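PDB 6WI4: caspase-3 from Porites astreoides, which probably acts as an apoptotic cysteine protease that cleaves proteins after aspartate in coral cells. Local coordinates for residues Asn59-Arg62 with Ala63-Arg66; Gly35-Val38 with Asp39-Ala42; Thr116-Gly120 with Lys121-Phe125; Trp160-Ser163 with Val164-Ser167. One frame throughout, in Å; residues are numbered along the deposited sequence.

Interaction 1. Residues Asn59-Arg62 with Ala63-Arg66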
ATOM      1  N   ASN A  59       2.027  -8.666  12.431  1.00 13.43           N
ATOM      2  CA  ASN A  59       3.149  -8.449  13.356  1.00 10.58           C
ATOM      3  C   ASN A  59       4.403  -9.218  12.929  1.00 14.60           C
ATOM      4  O   ASN A  59       4.883 -10.123  13.619  1.00 15.45           O
ATOM      5  CB  ASN A  59       2.739  -8.820  14.786  1.00 10.95           C
ATOM      6  CG  ASN A  59       1.732  -7.857  15.374  1.00 14.60           C
ATOM      7  OD1 ASN A  59       1.567  -6.734  14.899  1.00 13.24           O
ATOM      8  ND2 ASN A  59       1.055  -8.291  16.431  1.00 23.44           N
ATOM      9  N   GLN A  60       4.943  -8.827  11.776  1.00 13.49           N
ATOM     10  CA  GLN A  60       6.112  -9.470  11.186  1.00 13.08           C
ATOM     11  C   GLN A  60       7.381  -8.675  11.465  1.00 12.21           C
ATOM     12  O   GLN A  60       7.388  -7.447  11.357  1.00 11.45           O
ATOM     13  CB  GLN A  60       5.932  -9.603   9.673  1.00 11.66           C
ATOM     14  CG  GLN A  60       4.703 -10.416   9.295  1.00 12.62           C
ATOM     15  CD  GLN A  60       4.834 -11.870   9.664  1.00 13.10           C
ATOM     16  OE1 GLN A  60       5.624 -12.602   9.069  1.00 15.33           O
ATOM     17  NE2 GLN A  60       4.048 -12.310  10.651  1.00 15.13           N
ATOM     18  N   THR A  61       8.455  -9.389  11.814  1.00 12.97           N
ATOM     19  CA  THR A  61       9.770  -8.773  11.940  1.00 13.78           C
ATOM     20  C   THR A  61      10.322  -8.405  10.569  1.00 12.29           C
ATOM     21  O   THR A  61       9.789  -8.796   9.528  1.00 13.93           O
ATOM     22  CB  THR A  61      10.751  -9.726  12.624  1.00 14.05           C
ATOM     23  OG1 THR A  61      10.909 -10.898  11.811  1.00 15.90           O
ATOM     24  CG2 THR A  61      10.253 -10.119  13.991  1.00 17.64           C
ATOM     25  N   ARG A  62      11.435  -7.664  10.573  1.00 12.23           N
ATOM     26  CA  ARG A  62      12.109  -7.366   9.314  1.00 13.31           C
ATOM     27  C   ARG A  62      12.511  -8.642   8.591  1.00 12.08           C
ATOM     28  O   ARG A  62      12.338  -8.753   7.374  1.00 13.04           O
ATOM     29  CB  ARG A  62      13.335  -6.497   9.566  1.00 17.85           C
ATOM     30  CG  ARG A  62      12.961  -5.124  10.050  1.00 19.79           C
ATOM     31  CD  ARG A  62      14.185  -4.322  10.384  1.00 21.26           C
ATOM     32  NE  ARG A  62      14.859  -4.813  11.578  1.00 21.20           N
ATOM     33  CZ  ARG A  62      15.932  -4.230  12.099  1.00 31.13           C
ATOM     34  NH1 ARG A  62      16.421  -3.135  11.532  1.00 26.30           N
ATOM     35  NH2 ARG A  62      16.507  -4.734  13.182  1.00 29.26           N
ATOM     36  N   ALA A  63      13.043  -9.620   9.326  1.00 17.10           N
ATOM     37  CA  ALA A  63      13.468 -10.857   8.687  1.00 13.77           C
ATOM     38  C   ALA A  63      12.283 -11.593   8.081  1.00 13.07           C
ATOM     39  O   ALA A  63      12.390 -12.170   6.991  1.00 15.32           O
ATOM     40  CB  ALA A  63      14.196 -11.742   9.696  1.00 16.79           C
ATOM     41  N   GLU A  64      11.138 -11.555   8.760  1.00 14.22           N
ATOM     42  CA  GLU A  64       9.948 -12.210   8.233  1.00 12.50           C
ATOM     43  C   GLU A  64       9.405 -11.481   7.014  1.00 10.77           C
ATOM     44  O   GLU A  64       8.951 -12.125   6.063  1.00 12.21           O
ATOM     45  CB  GLU A  64       8.891 -12.313   9.322  1.00 13.61           C
ATOM     46  CG  GLU A  64       9.277 -13.355  10.375  1.00 14.13           C
ATOM     47  CD  GLU A  64       8.413 -13.318  11.607  1.00 20.83           C
ATOM     48  OE1 GLU A  64       7.891 -12.236  11.959  1.00 16.60           O
ATOM     49  OE2 GLU A  64       8.277 -14.386  12.248  1.00 21.99           O
ATOM     50  N   ILE A  65       9.456 -10.143   7.015  1.00 12.73           N
ATOM     51  CA  ILE A  65       9.049  -9.387   5.832  1.00 11.57           C
ATOM     52  C   ILE A  65       9.931  -9.763   4.648  1.00 11.65           C
ATOM     53  O   ILE A  65       9.441 -10.018   3.541  1.00 12.09           O
ATOM     54  CB  ILE A  65       9.089  -7.872   6.118  1.00  9.32           C
ATOM     55  CG1 ILE A  65       8.043  -7.496   7.168  1.00 13.13           C
ATOM     56  CG2 ILE A  65       8.832  -7.086   4.846  1.00 11.66           C
ATOM     57  CD1 ILE A  65       8.184  -6.075   7.680  1.00 14.37           C
ATOM     58  N   ARG A  66      11.246  -9.829   4.874  1.00 12.87           N
ATOM     59  CA  ARG A  66      12.159 -10.213   3.804  1.00 12.43           C
ATOM     60  C   ARG A  66      11.882 -11.638   3.331  1.00 12.78           C
ATOM     61  O   ARG A  66      11.927 -11.918   2.126  1.00 16.92           O
ATOM     62  CB  ARG A  66      13.610 -10.069   4.275  1.00 18.39           C
ATOM     63  CG  ARG A  66      14.046  -8.622   4.532  1.00 18.71           C
ATOM     64  CD  ARG A  66      15.564  -8.494   4.582  1.00 26.56           C
ATOM     65  NE  ARG A  66      15.971  -7.091   4.651  1.00 27.67           N
ATOM     66  CZ  ARG A  66      16.267  -6.461   5.781  1.00 30.30           C
ATOM     67  NH1 ARG A  66      16.619  -5.182   5.759  1.00 31.81           N
ATOM     68  NH2 ARG A  66      16.214  -7.115   6.932  1.00 30.74           N
TER
HETATM   69  O   HOH W   1       6.874 -11.894  14.446  1.00 26.59           O
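T61 turns OG1 between its backbone N and carbonyl carbon (chi1 62°), and E64 swings CG back beside its own N (chi1 -72°). These two rotations close a capping box. E64 N donates to T61 OG1 at 3.1 Å. In return, T61 N donates to E64 OE1 at 2.9 Å, in a nearly straight bond (166°). OE1 takes this bond on its anti side, slightly out of the carboxylate plane. T61 is thus the N-cap of helix 62-73. Each residue satisfies a backbone N-H of the other at the start of the helix. A water also donates to E64 OE1 (2.7 Å) and to N59 O (2.8 Å), so the carboxylate is tied further back along the chain. Q60 lies across E64, with its amide almost parallel to the carboxylate. Q60 OE1 rests 3.3 Å from E64 CB, while Q60 NE2 turns to N58 O. The first full helical turn follows, with I65 N bonded to T61 O at 2.9 Å. The segment is a surface corner between strand 53-58 and helix 62-73. I65 and R66 pack on M103 of strand 101-104, and R62 NH1 bonds to T102 O on that same strand.

Interaction 2. Residues Gly35-Val38 with Asp39-Ala42; sequences GTDV and DRDA
D41 OD1 is gripped twice by R40, whose guanidinium also lies against the carboxylate of D37. The three residues form a salt-bridge network on the first turns of helix 36-49. This is the helix of the beta-alpha-beta unit between strands 13-18 and 53-58. R40 NE donates to D41 OD1 at 3.0 Å and R40 NH1 to the same atom at 3.2 Å, a side-on salt bridge. Both come from one face of the carboxylate, and the oxygen lies close to the guanidinium plane. D37 approaches differently. Its carboxylate stacks over a guanidinium face, the two planes 14° apart. D37 OD1 and R40 NH2 are 3.7 Å apart, a long pair held by charge, with no N-H aimed at the oxygen. The bend at chi3 (66°) folds R40 back beside D37. R40 NH2 bonds to N58 OD1 outside the helix, and D37 OD1 accepts from N18 ND2. R40 is therefore fixed between its own helix and the end of the neighbouring strand. Backbone bonds such as R40 N to T36 O hold the helix itself. A water donates to D37 OD2 at 2.8 Å and accepts from R40 NH2 at 3.1 Å, bridging the stacked pair at the guanidinium edge.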
ATOM      1  N   GLY A  35      -6.476   0.428  15.421  1.00 13.07           N
ATOM      2  CA  GLY A  35      -7.263   0.644  14.228  1.00 12.86           C
ATOM      3  C   GLY A  35      -6.729  -0.037  12.983  1.00 11.28           C
ATOM      4  O   GLY A  35      -7.458  -0.135  11.989  1.00 11.38           O
ATOM      5  N   THR A  36      -5.480  -0.506  13.002  1.00 10.69           N
ATOM      6  CA  THR A  36      -4.926  -1.092  11.785  1.00  9.83           C
ATOM      7  C   THR A  36      -5.675  -2.353  11.346  1.00 11.01           C
ATOM      8  O   THR A  36      -5.722  -2.647  10.147  1.00 10.68           O
ATOM      9  CB  THR A  36      -3.434  -1.378  11.966  1.00  9.86           C
ATOM     10  OG1 THR A  36      -2.858  -1.711  10.696  1.00  9.24           O
ATOM     11  CG2 THR A  36      -3.189  -2.529  12.941  1.00 10.76           C
ATOM     12  N   ASP A  37      -6.288  -3.096  12.275  1.00 11.04           N
ATOM     13  CA  ASP A  37      -6.993  -4.311  11.869  1.00 11.20           C
ATOM     14  C   ASP A  37      -8.183  -3.985  10.976  1.00 10.21           C
ATOM     15  O   ASP A  37      -8.530  -4.772  10.088  1.00 12.41           O
ATOM     16  CB  ASP A  37      -7.478  -5.094  13.098  1.00 11.10           C
ATOM     17  CG  ASP A  37      -6.357  -5.810  13.835  1.00 19.22           C
ATOM     18  OD1 ASP A  37      -5.195  -5.775  13.387  1.00 17.32           O
ATOM     19  OD2 ASP A  37      -6.655  -6.407  14.894  1.00 18.58           O
ATOM     20  N   VAL A  38      -8.813  -2.821  11.189  1.00 11.96           N
ATOM     21  CA  VAL A  38      -9.886  -2.370  10.311  1.00 11.58           C
ATOM     22  C   VAL A  38      -9.366  -2.202   8.888  1.00 10.17           C
ATOM     23  O   VAL A  38     -10.027  -2.593   7.917  1.00 12.45           O
ATOM     24  CB  VAL A  38     -10.492  -1.060  10.853  1.00 13.53           C
ATOM     25  CG1 VAL A  38     -11.560  -0.531   9.916  1.00 14.59           C
ATOM     26  CG2 VAL A  38     -11.071  -1.276  12.247  1.00 15.05           C
ATOM     27  N   ASP A  39      -8.174  -1.612   8.747  1.00  8.97           N
ATOM     28  CA  ASP A  39      -7.550  -1.462   7.437  1.00  9.51           C
ATOM     29  C   ASP A  39      -7.219  -2.817   6.824  1.00  8.93           C
ATOM     30  O   ASP A  39      -7.443  -3.042   5.630  1.00 10.38           O
ATOM     31  CB  ASP A  39      -6.260  -0.648   7.550  1.00  8.79           C
ATOM     32  CG  ASP A  39      -6.483   0.849   7.633  1.00 10.86           C
ATOM     33  OD1 ASP A  39      -7.633   1.337   7.598  1.00 12.59           O
ATOM     34  OD2 ASP A  39      -5.453   1.544   7.730  1.00 14.33           O
ATOM     35  N   ARG A  40      -6.631  -3.719   7.622  1.00  8.77           N
ATOM     36  CA  ARG A  40      -6.289  -5.048   7.125  1.00  8.59           C
ATOM     37  C   ARG A  40      -7.520  -5.752   6.578  1.00  7.84           C
ATOM     38  O   ARG A  40      -7.504  -6.290   5.463  1.00  9.93           O
ATOM     39  CB  ARG A  40      -5.659  -5.875   8.247  1.00 10.48           C
ATOM     40  CG  ARG A  40      -5.383  -7.332   7.874  1.00  9.91           C
ATOM     41  CD  ARG A  40      -5.247  -8.194   9.139  1.00 12.12           C
ATOM     42  NE  ARG A  40      -6.510  -8.269   9.868  1.00 12.31           N
ATOM     43  CZ  ARG A  40      -6.616  -8.678  11.125  1.00 13.74           C
ATOM     44  NH1 ARG A  40      -7.809  -8.718  11.713  1.00 15.81           N
ATOM     45  NH2 ARG A  40      -5.534  -9.046  11.793  1.00 17.62           N
ATOM     46  N   ASP A  41      -8.614  -5.728   7.341  1.00 10.21           N
ATOM     47  CA  ASP A  41      -9.814  -6.425   6.901  1.00 11.18           C
ATOM     48  C   ASP A  41     -10.404  -5.771   5.658  1.00  9.44           C
ATOM     49  O   ASP A  41     -10.897  -6.471   4.762  1.00 11.13           O
ATOM     50  CB  ASP A  41     -10.842  -6.470   8.033  1.00 13.43           C
ATOM     51  CG  ASP A  41     -10.405  -7.342   9.197  1.00 13.87           C
ATOM     52  OD1 ASP A  41      -9.409  -8.089   9.068  1.00 16.61           O
ATOM     53  OD2 ASP A  41     -11.086  -7.285  10.244  1.00 17.77           O
ATOM     54  N   ALA A  42     -10.357  -4.433   5.574  1.00  9.60           N
ATOM     55  CA  ALA A  42     -10.883  -3.757   4.395  1.00 10.68           C
ATOM     56  C   ALA A  42     -10.056  -4.079   3.152  1.00 10.44           C
ATOM     57  O   ALA A  42     -10.612  -4.307   2.074  1.00 10.97           O
ATOM     58  CB  ALA A  42     -10.925  -2.246   4.635  1.00 10.22           C
TER
HETATM   59  O   HOH W   2      -3.282   0.613   9.054  1.00 12.43           O
HETATM   60  O   HOH W   3      -6.782  -9.169  14.593  1.00 32.69           O

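Interaction 3. Residues Thr116-Gly120 with Lys121-Phe125; sequences TTLVG and KPKMF
The L118 carbonyl carries a donor on each face of its plane. K121 N reaches L118 O from one face at 3.0 Å, and K123 NZ from the other at 2.8 Å. Both stand about 45° out of the plane, so neither sits on a lone pair. The T117 carbonyl is met head-on instead, with K121 NZ 3.1 Å from T117 O. K121 gets there because its chain stays extended beyond CG, running alongside the turn and crossing the L118 side chain at about a right angle. Its ammonium also bonds to Y80 O and H77 O, so three backbone oxygens share it. A methionine in its place would probably leave T117 O, Y80 O and H77 O without their shared donor and weaken the tie between this loop and the one at H77-Y80. The backbone here is a type II beta turn from L118 to K121, just before strand 123-128 of the central caspase sheet. G120 has a positive phi (83°), where a CB would press on V119 O. K123 bends at chi3 and chi4 and curls back over the turn. K123 NZ thus also bonds to K121 O at 2.9 Å, in the plane of that carbonyl. A water at 3.0 Å from K123 NZ accepts from it and from G120 N, and K123 makes a cation-pi contact with F147.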
ATOM      1  N   THR A 116      11.358 -12.844 -13.234  1.00 23.47           N
ATOM      2  CA  THR A 116      11.164 -12.920 -14.680  1.00 20.96           C
ATOM      3  C   THR A 116       9.699 -13.096 -15.052  1.00 26.35           C
ATOM      4  O   THR A 116       9.246 -12.562 -16.075  1.00 20.85           O
ATOM      5  CB  THR A 116      12.008 -14.061 -15.255  1.00 27.19           C
ATOM      6  OG1 THR A 116      11.579 -15.302 -14.687  1.00 33.58           O
ATOM      7  CG2 THR A 116      13.469 -13.848 -14.929  1.00 31.94           C
ATOM      8  N   THR A 117       8.935 -13.827 -14.235  1.00 17.78           N
ATOM      9  CA  THR A 117       7.549 -14.108 -14.578  1.00 18.14           C
ATOM     10  C   THR A 117       6.607 -12.953 -14.253  1.00 13.76           C
ATOM     11  O   THR A 117       5.406 -13.072 -14.508  1.00 18.94           O
ATOM     12  CB  THR A 117       7.068 -15.390 -13.885  1.00 20.36           C
ATOM     13  OG1 THR A 117       7.316 -15.321 -12.476  1.00 17.58           O
ATOM     14  CG2 THR A 117       7.798 -16.601 -14.464  1.00 20.76           C
ATOM     15  N   LEU A 118       7.118 -11.837 -13.734  1.00 17.87           N
ATOM     16  CA  LEU A 118       6.328 -10.619 -13.610  1.00 16.56           C
ATOM     17  C   LEU A 118       6.739  -9.538 -14.600  1.00 21.66           C
ATOM     18  O   LEU A 118       6.180  -8.439 -14.558  1.00 17.63           O
ATOM     19  CB  LEU A 118       6.415 -10.056 -12.185  1.00 15.79           C
ATOM     20  CG  LEU A 118       5.589 -10.823 -11.147  1.00 13.76           C
ATOM     21  CD1 LEU A 118       5.841 -10.270  -9.754  1.00 15.73           C
ATOM     22  CD2 LEU A 118       4.118 -10.797 -11.489  1.00 13.92           C
ATOM     23  N   VAL A 119       7.711  -9.801 -15.475  1.00 19.14           N
ATOM     24  CA  VAL A 119       8.098  -8.783 -16.448  1.00 15.99           C
ATOM     25  C   VAL A 119       6.908  -8.467 -17.341  1.00 18.55           C
ATOM     26  O   VAL A 119       6.202  -9.365 -17.816  1.00 20.01           O
ATOM     27  CB  VAL A 119       9.319  -9.250 -17.254  1.00 18.66           C
ATOM     28  CG1 VAL A 119       9.595  -8.300 -18.426  1.00 22.08           C
ATOM     29  CG2 VAL A 119      10.537  -9.326 -16.345  1.00 20.86           C
ATOM     30  N   GLY A 120       6.660  -7.172 -17.546  1.00 14.71           N
ATOM     31  CA  GLY A 120       5.540  -6.714 -18.331  1.00 14.69           C
ATOM     32  C   GLY A 120       4.229  -6.644 -17.585  1.00 11.75           C
ATOM     33  O   GLY A 120       3.232  -6.191 -18.157  1.00 17.34           O
ATOM     34  N   LYS A 121       4.195  -7.085 -16.331  1.00 14.01           N
ATOM     35  CA  LYS A 121       2.957  -7.160 -15.567  1.00 13.45           C
ATOM     36  C   LYS A 121       2.945  -6.119 -14.451  1.00 11.08           C
ATOM     37  O   LYS A 121       3.988  -5.811 -13.868  1.00 12.07           O
ATOM     38  CB  LYS A 121       2.782  -8.555 -14.955  1.00 11.71           C
ATOM     39  CG  LYS A 121       2.673  -9.657 -16.011  1.00 13.79           C
ATOM     40  CD  LYS A 121       2.636 -11.042 -15.387  1.00 14.89           C
ATOM     41  CE  LYS A 121       2.561 -12.106 -16.488  1.00 14.71           C
ATOM     42  NZ  LYS A 121       2.737 -13.482 -15.929  1.00 15.74           N
ATOM     43  N   PRO A 122       1.775  -5.567 -14.130  1.00  9.95           N
ATOM     44  CA  PRO A 122       1.710  -4.538 -13.084  1.00 10.26           C
ATOM     45  C   PRO A 122       2.084  -5.091 -11.720  1.00 13.42           C
ATOM     46  O   PRO A 122       1.608  -6.151 -11.298  1.00 14.20           O
ATOM     47  CB  PRO A 122       0.254  -4.061 -13.135  1.00 13.63           C
ATOM     48  CG  PRO A 122      -0.484  -5.081 -13.927  1.00 19.09           C
ATOM     49  CD  PRO A 122       0.492  -5.751 -14.829  1.00 12.63           C
ATOM     50  N   LYS A 123       2.952  -4.354 -11.035  1.00  9.65           N
ATOM     51  CA  LYS A 123       3.411  -4.670  -9.687  1.00  7.92           C
ATOM     52  C   LYS A 123       3.010  -3.501  -8.812  1.00 11.45           C
ATOM     53  O   LYS A 123       3.618  -2.428  -8.895  1.00 10.99           O
ATOM     54  CB  LYS A 123       4.921  -4.899  -9.667  1.00 11.56           C
ATOM     55  CG  LYS A 123       5.349  -6.066 -10.578  1.00 14.36           C
ATOM     56  CD  LYS A 123       6.832  -6.042 -10.899  1.00 15.68           C
ATOM     57  CE  LYS A 123       7.161  -5.218 -12.154  1.00 15.80           C
ATOM     58  NZ  LYS A 123       6.804  -5.924 -13.424  1.00 15.99           N
ATOM     59  N   MET A 124       1.980  -3.701  -8.003  1.00  9.09           N
ATOM     60  CA  MET A 124       1.359  -2.631  -7.229  1.00  9.28           C
ATOM     61  C   MET A 124       1.797  -2.722  -5.778  1.00  9.44           C
ATOM     62  O   MET A 124       1.671  -3.781  -5.159  1.00 11.87           O
ATOM     63  CB  MET A 124      -0.160  -2.721  -7.312  1.00 10.44           C
ATOM     64  CG  MET A 124      -0.716  -2.543  -8.711  1.00 10.63           C
ATOM     65  SD  MET A 124      -2.428  -3.092  -8.812  1.00 13.59           S
ATOM     66  CE  MET A 124      -2.179  -4.764  -9.417  1.00 11.92           C
ATOM     67  N   PHE A 125       2.267  -1.609  -5.228  1.00  8.83           N
ATOM     68  CA  PHE A 125       2.641  -1.526  -3.823  1.00  8.81           C
ATOM     69  C   PHE A 125       1.797  -0.458  -3.144  1.00 11.13           C
ATOM     70  O   PHE A 125       1.680   0.658  -3.661  1.00 13.14           O
ATOM     71  CB  PHE A 125       4.130  -1.208  -3.689  1.00 10.29           C
ATOM     72  CG  PHE A 125       5.008  -2.347  -4.068  1.00 10.98           C
ATOM     73  CD1 PHE A 125       5.174  -2.699  -5.394  1.00 12.01           C
ATOM     74  CD2 PHE A 125       5.638  -3.101  -3.095  1.00 13.88           C
ATOM     75  CE1 PHE A 125       5.972  -3.775  -5.746  1.00 15.30           C
ATOM     76  CE2 PHE A 125       6.427  -4.172  -3.441  1.00 13.33           C
ATOM     77  CZ  PHE A 125       6.597  -4.506  -4.770  1.00 13.25           C
TER
HETATM   78  O   HOH W   4       7.867  -5.080 -16.092  1.00 19.64           O

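Interaction 4. Residues Trp160-Ser163 with Val164-Ser167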
ATOM      1  N   TRP A 160      -1.932   9.679   8.898  1.00  9.13           N
ATOM      2  CA  TRP A 160      -2.920   9.615   9.970  1.00  9.52           C
ATOM      3  C   TRP A 160      -3.768   8.353   9.941  1.00 10.06           C
ATOM      4  O   TRP A 160      -4.202   7.887   8.881  1.00 10.22           O
ATOM      5  CB  TRP A 160      -3.827  10.840   9.906  1.00 11.14           C
ATOM      6  CG  TRP A 160      -3.189  12.091  10.416  1.00  9.83           C
ATOM      7  CD1 TRP A 160      -2.611  13.081   9.675  1.00 13.67           C
ATOM      8  CD2 TRP A 160      -3.109  12.511  11.784  1.00  9.00           C
ATOM      9  NE1 TRP A 160      -2.162  14.092  10.499  1.00 12.07           N
ATOM     10  CE2 TRP A 160      -2.451  13.759  11.797  1.00  9.99           C
ATOM     11  CE3 TRP A 160      -3.509  11.943  12.995  1.00 11.81           C
ATOM     12  CZ2 TRP A 160      -2.202  14.459  12.976  1.00 10.86           C
ATOM     13  CZ3 TRP A 160      -3.253  12.640  14.169  1.00 12.71           C
ATOM     14  CH2 TRP A 160      -2.605  13.882  14.145  1.00 10.49           C
ATOM     15  N   ARG A 161      -4.015   7.817  11.130  1.00  9.76           N
ATOM     16  CA  ARG A 161      -4.806   6.614  11.339  1.00 10.65           C
ATOM     17  C   ARG A 161      -5.791   6.882  12.462  1.00 11.15           C
ATOM     18  O   ARG A 161      -5.420   7.466  13.482  1.00 14.02           O
ATOM     19  CB  ARG A 161      -3.893   5.439  11.706  1.00 12.94           C
ATOM     20  CG  ARG A 161      -4.585   4.210  12.310  1.00 12.12           C
ATOM     21  CD  ARG A 161      -3.556   3.135  12.680  1.00 12.17           C
ATOM     22  NE  ARG A 161      -2.332   3.731  13.201  1.00 12.08           N
ATOM     23  CZ  ARG A 161      -2.186   4.222  14.430  1.00 12.64           C
ATOM     24  NH1 ARG A 161      -3.176   4.162  15.312  1.00 13.78           N
ATOM     25  NH2 ARG A 161      -1.032   4.769  14.782  1.00 15.11           N
ATOM     26  N   ASN A 162      -7.042   6.458  12.284  1.00 10.99           N
ATOM     27  CA  ASN A 162      -8.037   6.570  13.342  1.00 13.49           C
ATOM     28  C   ASN A 162      -8.209   5.231  14.051  1.00 11.09           C
ATOM     29  O   ASN A 162      -8.315   4.182  13.409  1.00 12.45           O
ATOM     30  CB  ASN A 162      -9.384   7.037  12.793  1.00 11.62           C
ATOM     31  CG  ASN A 162     -10.406   7.258  13.896  1.00 13.29           C
ATOM     32  OD1 ASN A 162     -11.215   6.383  14.193  1.00 13.13           O
ATOM     33  ND2 ASN A 162     -10.350   8.424  14.529  1.00 14.64           N
ATOM     34  N   SER A 163      -8.277   5.280  15.384  1.00 10.63           N
ATOM     35  CA  SER A 163      -8.276   4.049  16.166  1.00 10.95           C
ATOM     36  C   SER A 163      -9.551   3.235  15.973  1.00 12.95           C
ATOM     37  O   SER A 163      -9.530   2.012  16.151  1.00 14.21           O
ATOM     38  CB  SER A 163      -8.086   4.375  17.642  1.00 14.06           C
ATOM     39  OG  SER A 163      -9.168   5.162  18.113  1.00 15.41           O
ATOM     40  N   VAL A 164     -10.654   3.880  15.607  1.00 12.13           N
ATOM     41  CA  VAL A 164     -11.925   3.185  15.421  1.00 13.11           C
ATOM     42  C   VAL A 164     -12.134   2.782  13.968  1.00 13.87           C
ATOM     43  O   VAL A 164     -12.511   1.642  13.679  1.00 15.30           O
ATOM     44  CB  VAL A 164     -13.083   4.073  15.923  1.00 15.73           C
ATOM     45  CG1 VAL A 164     -14.417   3.395  15.667  1.00 20.24           C
ATOM     46  CG2 VAL A 164     -12.896   4.401  17.396  1.00 16.22           C
ATOM     47  N   ASN A 165     -11.865   3.700  13.035  1.00 14.37           N
ATOM     48  CA  ASN A 165     -12.250   3.539  11.638  1.00 11.32           C
ATOM     49  C   ASN A 165     -11.104   3.158  10.716  1.00 12.02           C
ATOM     50  O   ASN A 165     -11.358   2.876   9.542  1.00 13.49           O
ATOM     51  CB  ASN A 165     -12.874   4.828  11.112  1.00 14.07           C
ATOM     52  CG  ASN A 165     -14.070   5.244  11.908  1.00 20.35           C
ATOM     53  OD1 ASN A 165     -14.967   4.445  12.147  1.00 24.39           O
ATOM     54  ND2 ASN A 165     -14.083   6.493  12.341  1.00 22.47           N
ATOM     55  N   GLY A 166      -9.872   3.143  11.196  1.00 12.34           N
ATOM     56  CA  GLY A 166      -8.744   2.855  10.326  1.00 11.10           C
ATOM     57  C   GLY A 166      -8.143   4.121   9.754  1.00 12.06           C
ATOM     58  O   GLY A 166      -8.516   5.241  10.107  1.00 12.69           O
ATOM     59  N   SER A 167      -7.215   3.938   8.820  1.00  9.61           N
ATOM     60  CA  SER A 167      -6.463   5.082   8.323  1.00  9.87           C
ATOM     61  C   SER A 167      -7.232   5.850   7.253  1.00 10.70           C
ATOM     62  O   SER A 167      -8.064   5.300   6.518  1.00 10.74           O
ATOM     63  CB  SER A 167      -5.101   4.652   7.773  1.00 10.72           C
ATOM     64  OG  SER A 167      -5.237   3.887   6.583  1.00 11.95           O
TER
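N162 CB lies 3.3 Å from G166 O, its partner across the hairpin. CG stands anti to the backbone N (chi1 -176°), which carries the amide over the turn. OD1 then accepts from two backbone groups. V164 N bonds to N162 OD1 at 2.9 Å from above the amide plane. N165 N bonds to N162 OD1 at 3.0 Å in that plane, on a lone pair. The V164 bond makes an Asx turn. ND2, the other branch of the tip, donates to an acidic side chain of the bound peptide. In the backbone, N162 and G166 form an antiparallel hydrogen-bonded pair, with N162 N to G166 O and G166 N to N162 O both at 2.9 Å. The next pair, R161 with S167, is non-hydrogen-bonded, and their CB atoms are 4.2 Å apart. W160 and R161 also pair with the peptide as an antiparallel ladder, and an acidic side chain of that peptide forms a salt bridge with R161. A leucine in place of N162 would probably leave V164 N and N165 N without their shared acceptor and take from the peptide acid the N-H that ND2 gives it. The amide thus has two roles: its oxygen shapes the turn and its nitrogen meets the ligand, consistent with recognition of acidic side chains in the substrate.

How the interactions relate
From the N terminus the order is interaction 2, 1, 3 and 4. Each joins two segments that follow one another without a gap, so the four lie in series and none nests or crosses. Interaction 2 starts the helix after strand 13-18. Interaction 1 turns the chain from strand 53-58 into helix 62-73. Interaction 3 turns it into central strand 123-128. Interaction 4 closes the hairpin before helix 168-180 and meets the bound peptide. Interactions 2 and 4 are the only pair in contact: D39 OD2 lies 2.6 Å from S167 OG, a probable hydrogen bond, and V38 packs on V164 and N165. Interaction 3 lies on the other side of the chain's centre from both.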